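PDB 7DRG: PA0821 from Pseudomonas aeruginosa, which probably serves as the immunity protein (antitoxin) that protects the cell against a putative VRR-NUC effector of its type VI secretion system. Local coordinates for residues K298-L308 with A324-D335. Residues are numbered along the deposited sequence; the frame is centred on the assembly and turned at random.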
ATOM      1  N   LYS B 298       5.106  25.483  -2.858  1.00 31.36           N
ATOM      2  CA  LYS B 298       5.635  24.566  -3.862  1.00 30.54           C
ATOM      3  C   LYS B 298       6.544  25.256  -4.871  1.00 29.96           C
ATOM      4  O   LYS B 298       7.306  24.574  -5.567  1.00 33.36           O
ATOM      5  CB  LYS B 298       4.497  23.840  -4.575  1.00 32.04           C
ATOM      6  CG  LYS B 298       3.536  24.724  -5.332  1.00 33.86           C
ATOM      7  CD  LYS B 298       2.381  23.872  -5.834  1.00 42.20           C
ATOM      8  CE  LYS B 298       1.489  24.626  -6.797  1.00 39.37           C
ATOM      9  NZ  LYS B 298       0.375  23.752  -7.251  1.00 40.58           N
ATOM     10  N   GLY B 299       6.496  26.586  -4.954  1.00 30.95           N
ATOM     11  CA  GLY B 299       7.447  27.320  -5.769  1.00 34.92           C
ATOM     12  C   GLY B 299       8.881  27.209  -5.297  1.00 40.62           C
ATOM     13  O   GLY B 299       9.800  27.475  -6.079  1.00 35.57           O
ATOM     14  N   ILE B 300       9.101  26.822  -4.040  1.00 29.38           N
ATOM     15  CA  ILE B 300      10.449  26.622  -3.523  1.00 29.56           C
ATOM     16  C   ILE B 300      10.701  25.160  -3.149  1.00 26.07           C
ATOM     17  O   ILE B 300      11.577  24.870  -2.349  1.00 26.25           O
ATOM     18  CB  ILE B 300      10.750  27.558  -2.335  1.00 29.54           C
ATOM     19  CG1 ILE B 300       9.826  27.277  -1.141  1.00 24.50           C
ATOM     20  CG2 ILE B 300      10.673  29.012  -2.774  1.00 29.02           C
ATOM     21  CD1 ILE B 300      10.360  27.800   0.195  1.00 26.07           C
ATOM     22  N   ARG B 301       9.946  24.230  -3.724  1.00 27.05           N
ATOM     23  CA  ARG B 301      10.157  22.810  -3.473  1.00 25.55           C
ATOM     24  C   ARG B 301      11.176  22.246  -4.458  1.00 26.14           C
ATOM     25  O   ARG B 301      11.216  22.647  -5.625  1.00 27.62           O
ATOM     26  CB  ARG B 301       8.835  22.048  -3.592  1.00 24.65           C
ATOM     27  CG  ARG B 301       8.882  20.616  -3.075  1.00 26.67           C
ATOM     28  CD  ARG B 301       7.503  19.992  -3.167  1.00 25.48           C
ATOM     29  NE  ARG B 301       7.078  19.787  -4.548  1.00 28.09           N
ATOM     30  CZ  ARG B 301       5.826  19.929  -4.970  1.00 30.25           C
ATOM     31  NH1 ARG B 301       4.879  20.296  -4.117  1.00 29.64           N
ATOM     32  NH2 ARG B 301       5.522  19.720  -6.243  1.00 31.38           N
ATOM     33  N   TYR B 302      12.007  21.317  -3.983  1.00 23.86           N
ATOM     34  CA  TYR B 302      12.925  20.627  -4.879  1.00 24.82           C
ATOM     35  C   TYR B 302      12.145  19.936  -5.992  1.00 27.92           C
ATOM     36  O   TYR B 302      11.101  19.326  -5.751  1.00 28.23           O
ATOM     37  CB  TYR B 302      13.757  19.588  -4.119  1.00 24.07           C
ATOM     38  CG  TYR B 302      14.809  20.143  -3.184  1.00 21.27           C
ATOM     39  CD1 TYR B 302      15.975  20.724  -3.675  1.00 23.58           C
ATOM     40  CD2 TYR B 302      14.653  20.054  -1.809  1.00 19.80           C
ATOM     41  CE1 TYR B 302      16.945  21.228  -2.818  1.00 23.93           C
ATOM     42  CE2 TYR B 302      15.614  20.547  -0.947  1.00 23.47           C
ATOM     43  CZ  TYR B 302      16.758  21.129  -1.454  1.00 23.97           C
ATOM     44  OH  TYR B 302      17.712  21.618  -0.587  1.00 24.41           O
ATOM     45  N   GLU B 303      12.649  20.048  -7.224  1.00 27.17           N
ATOM     46  CA  GLU B 303      12.032  19.324  -8.329  1.00 30.14           C
ATOM     47  C   GLU B 303      12.321  17.835  -8.236  1.00 28.10           C
ATOM     48  O   GLU B 303      11.497  17.010  -8.653  1.00 28.55           O
ATOM     49  CB  GLU B 303      12.530  19.883  -9.660  1.00 35.44           C
ATOM     50  CG  GLU B 303      12.406  21.391  -9.769  1.00 52.25           C
ATOM     51  CD  GLU B 303      12.842  21.920 -11.120  1.00 66.80           C
ATOM     52  OE1 GLU B 303      13.792  22.730 -11.164  1.00 68.13           O
ATOM     53  OE2 GLU B 303      12.234  21.521 -12.137  1.00 71.12           O
ATOM     54  N   THR B 304      13.484  17.481  -7.699  1.00 30.00           N
ATOM     55  CA  THR B 304      13.857  16.102  -7.436  1.00 27.49           C
ATOM     56  C   THR B 304      14.856  16.100  -6.285  1.00 25.75           C
ATOM     57  O   THR B 304      15.616  17.057  -6.109  1.00 27.55           O
ATOM     58  CB  THR B 304      14.462  15.438  -8.677  1.00 31.63           C
ATOM     59  OG1 THR B 304      14.842  14.093  -8.365  1.00 32.34           O
ATOM     60  CG2 THR B 304      15.685  16.213  -9.156  1.00 32.08           C
ATOM     61  N   ILE B 305      14.832  15.032  -5.488  1.00 26.77           N
ATOM     62  CA  ILE B 305      15.849  14.811  -4.469  1.00 27.44           C
ATOM     63  C   ILE B 305      16.569  13.488  -4.672  1.00 25.70           C
ATOM     64  O   ILE B 305      17.269  13.018  -3.770  1.00 26.84           O
ATOM     65  CB  ILE B 305      15.266  14.902  -3.043  1.00 29.47           C
ATOM     66  CG1 ILE B 305      14.153  13.870  -2.835  1.00 27.54           C
ATOM     67  CG2 ILE B 305      14.748  16.312  -2.751  1.00 28.96           C
ATOM     68  CD1 ILE B 305      13.588  13.887  -1.421  1.00 32.03           C
ATOM     69  N   GLY B 306      16.427  12.890  -5.837  1.00 25.08           N
ATOM     70  CA  GLY B 306      16.937  11.559  -6.037  1.00 29.31           C
ATOM     71  C   GLY B 306      16.049  10.532  -5.363  1.00 28.64           C
ATOM     72  O   GLY B 306      14.931  10.810  -4.924  1.00 29.81           O
ATOM     73  N   SER B 307      16.575   9.319  -5.271  1.00 28.28           N
ATOM     74  CA  SER B 307      15.811   8.237  -4.669  1.00 25.54           C
ATOM     75  C   SER B 307      15.721   8.413  -3.156  1.00 24.01           C
ATOM     76  O   SER B 307      16.662   8.881  -2.506  1.00 28.25           O
ATOM     77  CB  SER B 307      16.442   6.894  -5.022  1.00 26.95           C
ATOM     78  OG  SER B 307      16.351   6.686  -6.423  1.00 30.24           O
ATOM     79  N   LEU B 308      14.558   8.068  -2.605  1.00 23.64           N
ATOM     80  CA  LEU B 308      14.352   8.084  -1.163  1.00 22.58           C
ATOM     81  C   LEU B 308      14.823   6.801  -0.499  1.00 23.57           C
ATOM     82  O   LEU B 308      15.179   6.818   0.685  1.00 25.38           O
ATOM     83  CB  LEU B 308      12.869   8.303  -0.852  1.00 21.76           C
ATOM     84  CG  LEU B 308      12.388   9.734  -1.101  1.00 25.98           C
ATOM     85  CD1 LEU B 308      10.883   9.776  -1.261  1.00 26.04           C
ATOM     86  CD2 LEU B 308      12.841  10.633   0.046  1.00 30.07           C
ATOM     87  N   ALA B 324       9.925   8.443  -6.416  1.00 24.58           N
ATOM     88  CA  ALA B 324      10.366   9.444  -5.446  1.00 23.70           C
ATOM     89  C   ALA B 324       9.989  10.849  -5.901  1.00 25.20           C
ATOM     90  O   ALA B 324       9.487  11.655  -5.105  1.00 24.49           O
ATOM     91  CB  ALA B 324      11.875   9.337  -5.224  1.00 26.31           C
ATOM     92  N   ASP B 325      10.206  11.154  -7.185  1.00 23.85           N
ATOM     93  CA  ASP B 325       9.799  12.448  -7.719  1.00 24.88           C
ATOM     94  C   ASP B 325       8.299  12.663  -7.558  1.00 25.58           C
ATOM     95  O   ASP B 325       7.854  13.774  -7.245  1.00 25.54           O
ATOM     96  CB  ASP B 325      10.197  12.559  -9.193  1.00 26.43           C
ATOM     97  CG  ASP B 325      11.699  12.689  -9.394  1.00 35.26           C
ATOM     98  OD1 ASP B 325      12.442  12.808  -8.395  1.00 34.31           O
ATOM     99  OD2 ASP B 325      12.139  12.679 -10.563  1.00 38.12           O
ATOM    100  N   GLN B 326       7.502  11.611  -7.774  1.00 25.65           N
ATOM    101  CA  GLN B 326       6.058  11.741  -7.610  1.00 26.03           C
ATOM    102  C   GLN B 326       5.681  11.958  -6.151  1.00 26.94           C
ATOM    103  O   GLN B 326       4.755  12.722  -5.852  1.00 24.58           O
ATOM    104  CB  GLN B 326       5.352  10.508  -8.178  1.00 24.79           C
ATOM    105  CG  GLN B 326       5.399  10.431  -9.688  1.00 31.64           C
ATOM    106  CD  GLN B 326       4.682  11.589 -10.355  1.00 37.92           C
ATOM    107  OE1 GLN B 326       5.227  12.239 -11.245  1.00 43.42           O
ATOM    108  NE2 GLN B 326       3.451  11.855  -9.924  1.00 39.19           N
ATOM    109  N   TRP B 327       6.391  11.303  -5.230  1.00 21.84           N
ATOM    110  CA  TRP B 327       6.112  11.501  -3.811  1.00 22.81           C
ATOM    111  C   TRP B 327       6.226  12.973  -3.418  1.00 21.66           C
ATOM    112  O   TRP B 327       5.434  13.470  -2.607  1.00 21.72           O
ATOM    113  CB  TRP B 327       7.055  10.646  -2.958  1.00 23.49           C
ATOM    114  CG  TRP B 327       6.778  10.833  -1.492  1.00 23.20           C
ATOM    115  CD1 TRP B 327       5.838  10.177  -0.751  1.00 22.44           C
ATOM    116  CD2 TRP B 327       7.406  11.769  -0.607  1.00 20.34           C
ATOM    117  NE1 TRP B 327       5.851  10.629   0.541  1.00 19.70           N
ATOM    118  CE2 TRP B 327       6.807  11.606   0.662  1.00 18.77           C
ATOM    119  CE3 TRP B 327       8.421  12.720  -0.759  1.00 19.16           C
ATOM    120  CZ2 TRP B 327       7.183  12.368   1.772  1.00 19.91           C
ATOM    121  CZ3 TRP B 327       8.796  13.478   0.350  1.00 20.83           C
ATOM    122  CH2 TRP B 327       8.176  13.292   1.595  1.00 22.74           C
ATOM    123  N   LEU B 328       7.197  13.689  -3.993  1.00 21.39           N
ATOM    124  CA  LEU B 328       7.369  15.105  -3.676  1.00 21.68           C
ATOM    125  C   LEU B 328       6.118  15.914  -3.990  1.00 19.52           C
ATOM    126  O   LEU B 328       5.856  16.936  -3.337  1.00 21.27           O
ATOM    127  CB  LEU B 328       8.552  15.676  -4.455  1.00 23.77           C
ATOM    128  CG  LEU B 328       9.941  15.147  -4.103  1.00 22.06           C
ATOM    129  CD1 LEU B 328      10.980  15.697  -5.074  1.00 23.87           C
ATOM    130  CD2 LEU B 328      10.288  15.534  -2.674  1.00 23.44           C
ATOM    131  N   LYS B 329       5.347  15.479  -4.986  1.00 21.94           N
ATOM    132  CA  LYS B 329       4.181  16.199  -5.484  1.00 26.14           C
ATOM    133  C   LYS B 329       2.873  15.731  -4.861  1.00 21.15           C
ATOM    134  O   LYS B 329       1.805  16.156  -5.315  1.00 26.74           O
ATOM    135  CB  LYS B 329       4.068  16.056  -7.005  1.00 28.48           C
ATOM    136  CG  LYS B 329       5.327  16.307  -7.820  1.00 33.01           C
ATOM    137  CD  LYS B 329       5.030  16.000  -9.296  1.00 39.29           C
ATOM    138  CE  LYS B 329       6.284  15.737 -10.116  1.00 49.28           C
ATOM    139  NZ  LYS B 329       7.081  16.974 -10.347  1.00 53.56           N
ATOM    140  N   ARG B 330       2.924  14.881  -3.833  1.00 22.07           N
ATOM    141  CA  ARG B 330       1.724  14.179  -3.376  1.00 21.31           C
ATOM    142  C   ARG B 330       0.633  15.104  -2.847  1.00 25.86           C
ATOM    143  O   ARG B 330      -0.538  14.708  -2.836  1.00 29.03           O
ATOM    144  CB  ARG B 330       2.093  13.155  -2.303  1.00 21.90           C
ATOM    145  CG  ARG B 330       2.589  13.789  -1.027  1.00 20.71           C
ATOM    146  CD  ARG B 330       3.399  12.829  -0.160  1.00 20.18           C
ATOM    147  NE  ARG B 330       3.719  13.524   1.085  1.00 20.03           N
ATOM    148  CZ  ARG B 330       4.633  14.484   1.191  1.00 21.42           C
ATOM    149  NH1 ARG B 330       5.368  14.835   0.141  1.00 18.72           N
ATOM    150  NH2 ARG B 330       4.808  15.102   2.354  1.00 20.37           N
ATOM    151  N   LEU B 331       0.970  16.313  -2.418  1.00 21.54           N
ATOM    152  CA  LEU B 331      -0.017  17.227  -1.863  1.00 20.55           C
ATOM    153  C   LEU B 331      -0.529  18.258  -2.866  1.00 26.24           C
ATOM    154  O   LEU B 331      -1.417  19.050  -2.522  1.00 25.51           O
ATOM    155  CB  LEU B 331       0.578  17.940  -0.641  1.00 20.56           C
ATOM    156  CG  LEU B 331       1.010  17.059   0.537  1.00 22.32           C
ATOM    157  CD1 LEU B 331       1.870  17.848   1.535  1.00 22.61           C
ATOM    158  CD2 LEU B 331      -0.210  16.504   1.234  1.00 28.77           C
ATOM    159  N   ASP B 332       0.005  18.272  -4.088  1.00 25.07           N
ATOM    160  CA  ASP B 332      -0.353  19.296  -5.066  1.00 26.08           C
ATOM    161  C   ASP B 332      -1.823  19.207  -5.463  1.00 28.96           C
ATOM    162  O   ASP B 332      -2.377  18.116  -5.625  1.00 30.00           O
ATOM    163  CB  ASP B 332       0.512  19.161  -6.320  1.00 30.76           C
ATOM    164  CG  ASP B 332       1.936  19.632  -6.114  1.00 36.42           C
ATOM    165  OD1 ASP B 332       2.242  20.180  -5.034  1.00 35.21           O
ATOM    166  OD2 ASP B 332       2.749  19.459  -7.047  1.00 33.66           O
ATOM    167  N   VAL B 333      -2.447  20.375  -5.635  1.00 28.65           N
ATOM    168  CA  VAL B 333      -3.817  20.504  -6.120  1.00 33.18           C
ATOM    169  C   VAL B 333      -3.851  21.608  -7.173  1.00 34.42           C
ATOM    170  O   VAL B 333      -2.901  22.373  -7.332  1.00 37.37           O
ATOM    171  CB  VAL B 333      -4.820  20.808  -4.984  1.00 30.00           C
ATOM    172  CG1 VAL B 333      -4.837  19.689  -3.950  1.00 32.14           C
ATOM    173  CG2 VAL B 333      -4.495  22.139  -4.333  1.00 29.38           C
ATOM    174  N   GLU B 334      -4.967  21.682  -7.900  1.00 40.71           N
ATOM    175  CA  GLU B 334      -5.156  22.751  -8.875  1.00 37.29           C
ATOM    176  C   GLU B 334      -5.523  24.055  -8.175  1.00 41.36           C
ATOM    177  O   GLU B 334      -6.214  24.051  -7.153  1.00 44.00           O
ATOM    178  CB  GLU B 334      -6.252  22.388  -9.884  1.00 45.34           C
ATOM    179  CG  GLU B 334      -5.991  21.120 -10.685  1.00 53.36           C
ATOM    180  CD  GLU B 334      -4.665  21.149 -11.420  1.00 68.43           C
ATOM    181  OE1 GLU B 334      -4.253  22.240 -11.874  1.00 69.49           O
ATOM    182  OE2 GLU B 334      -4.030  20.078 -11.536  1.00 76.44           O
ATOM    183  N   ASP B 335      -5.052  25.173  -8.744  1.00 39.64           N
ATOM    184  CA  ASP B 335      -5.349  26.496  -8.194  1.00 44.71           C
ATOM    185  C   ASP B 335      -6.842  26.694  -7.970  1.00 44.97           C
ATOM    186  O   ASP B 335      -7.257  27.293  -6.971  1.00 42.41           O
ATOM    187  CB  ASP B 335      -4.823  27.592  -9.125  1.00 51.62           C
ATOM    188  CG  ASP B 335      -3.314  27.636  -9.192  1.00 61.20           C
ATOM    189  OD1 ASP B 335      -2.669  26.640  -8.803  1.00 66.61           O
ATOM    190  OD2 ASP B 335      -2.771  28.674  -9.629  1.00 64.86           O
TER
HETATM  191  O   HOH W   1      -0.892  22.765  -4.976  1.00 33.07           O
HETATM  192  O   HOH W   2       7.315  19.791  -8.775  1.00 33.43           O
HETATM  193  O   HOH W   3       8.802  16.348  -8.209  1.00 31.86           O
HETATM  194  O   HOH W   4      13.100  12.771  -5.779  1.00 27.81           O
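Leu-328 fills the centre of this contact, its CD1 lying 3.7 Å from Thr-304 CA and close to the carbonyl oxygens of Tyr-302 and Glu-303. Here the loop after helix 288-297 runs along helix 321-328 and the type I beta turn 329-332, within the TsiV-family immunity region. The other methyl of Leu-328, CD2, meets Ile-305 CD1. Beside them, Leu-308 CD1 lies 3.9 Å from Trp-327 CE3, and the two side chains cross at about a right angle. Ala-324 CB packs against Gly-306 O and Leu-308 N. Trp-327 also packs on Leu-319 of the second subunit, so this end of the contact reaches the dimer interface.

At one polar edge, Thr-304 OG1 donates to Asp-325 OD1 at 2.7 Å, on the syn side. With chi1 at 179° the hydroxyl is turned away from the backbone N and beside the carbonyl carbon, where it also accepts from Gly-306 N in an ST turn. One water joins Ile-305 N, Gly-306 O and Asp-325 OD1. Another bridges Glu-303 O and Asp-325 O and accepts from Lys-329 NZ.

At the other edge, Arg-301 forms a two-pronged, end-on salt bridge with Asp-332. Arg-301 NH1 donates to Asp-332 OD1 at 2.8 Å. Arg-301 NH2 donates to Asp-332 OD2 at 2.9 Å. The guanidinium and carboxylate planes are only 27° apart. Leu-328 O lies above one guanidinium face, toward its rim, too poorly angled for a hydrogen bond from Arg-301 NE; its partial negative charge would probably favour the cation. Asn-294 ND2 also binds Asp-332 OD1, tying the bridge to helix 288-297. Farther out, Lys-298 extends past Asp-332 without reaching a salt bridge. Lys-298 NZ instead donates to a water, which also accepts from Val-333 N at 2.9 Å.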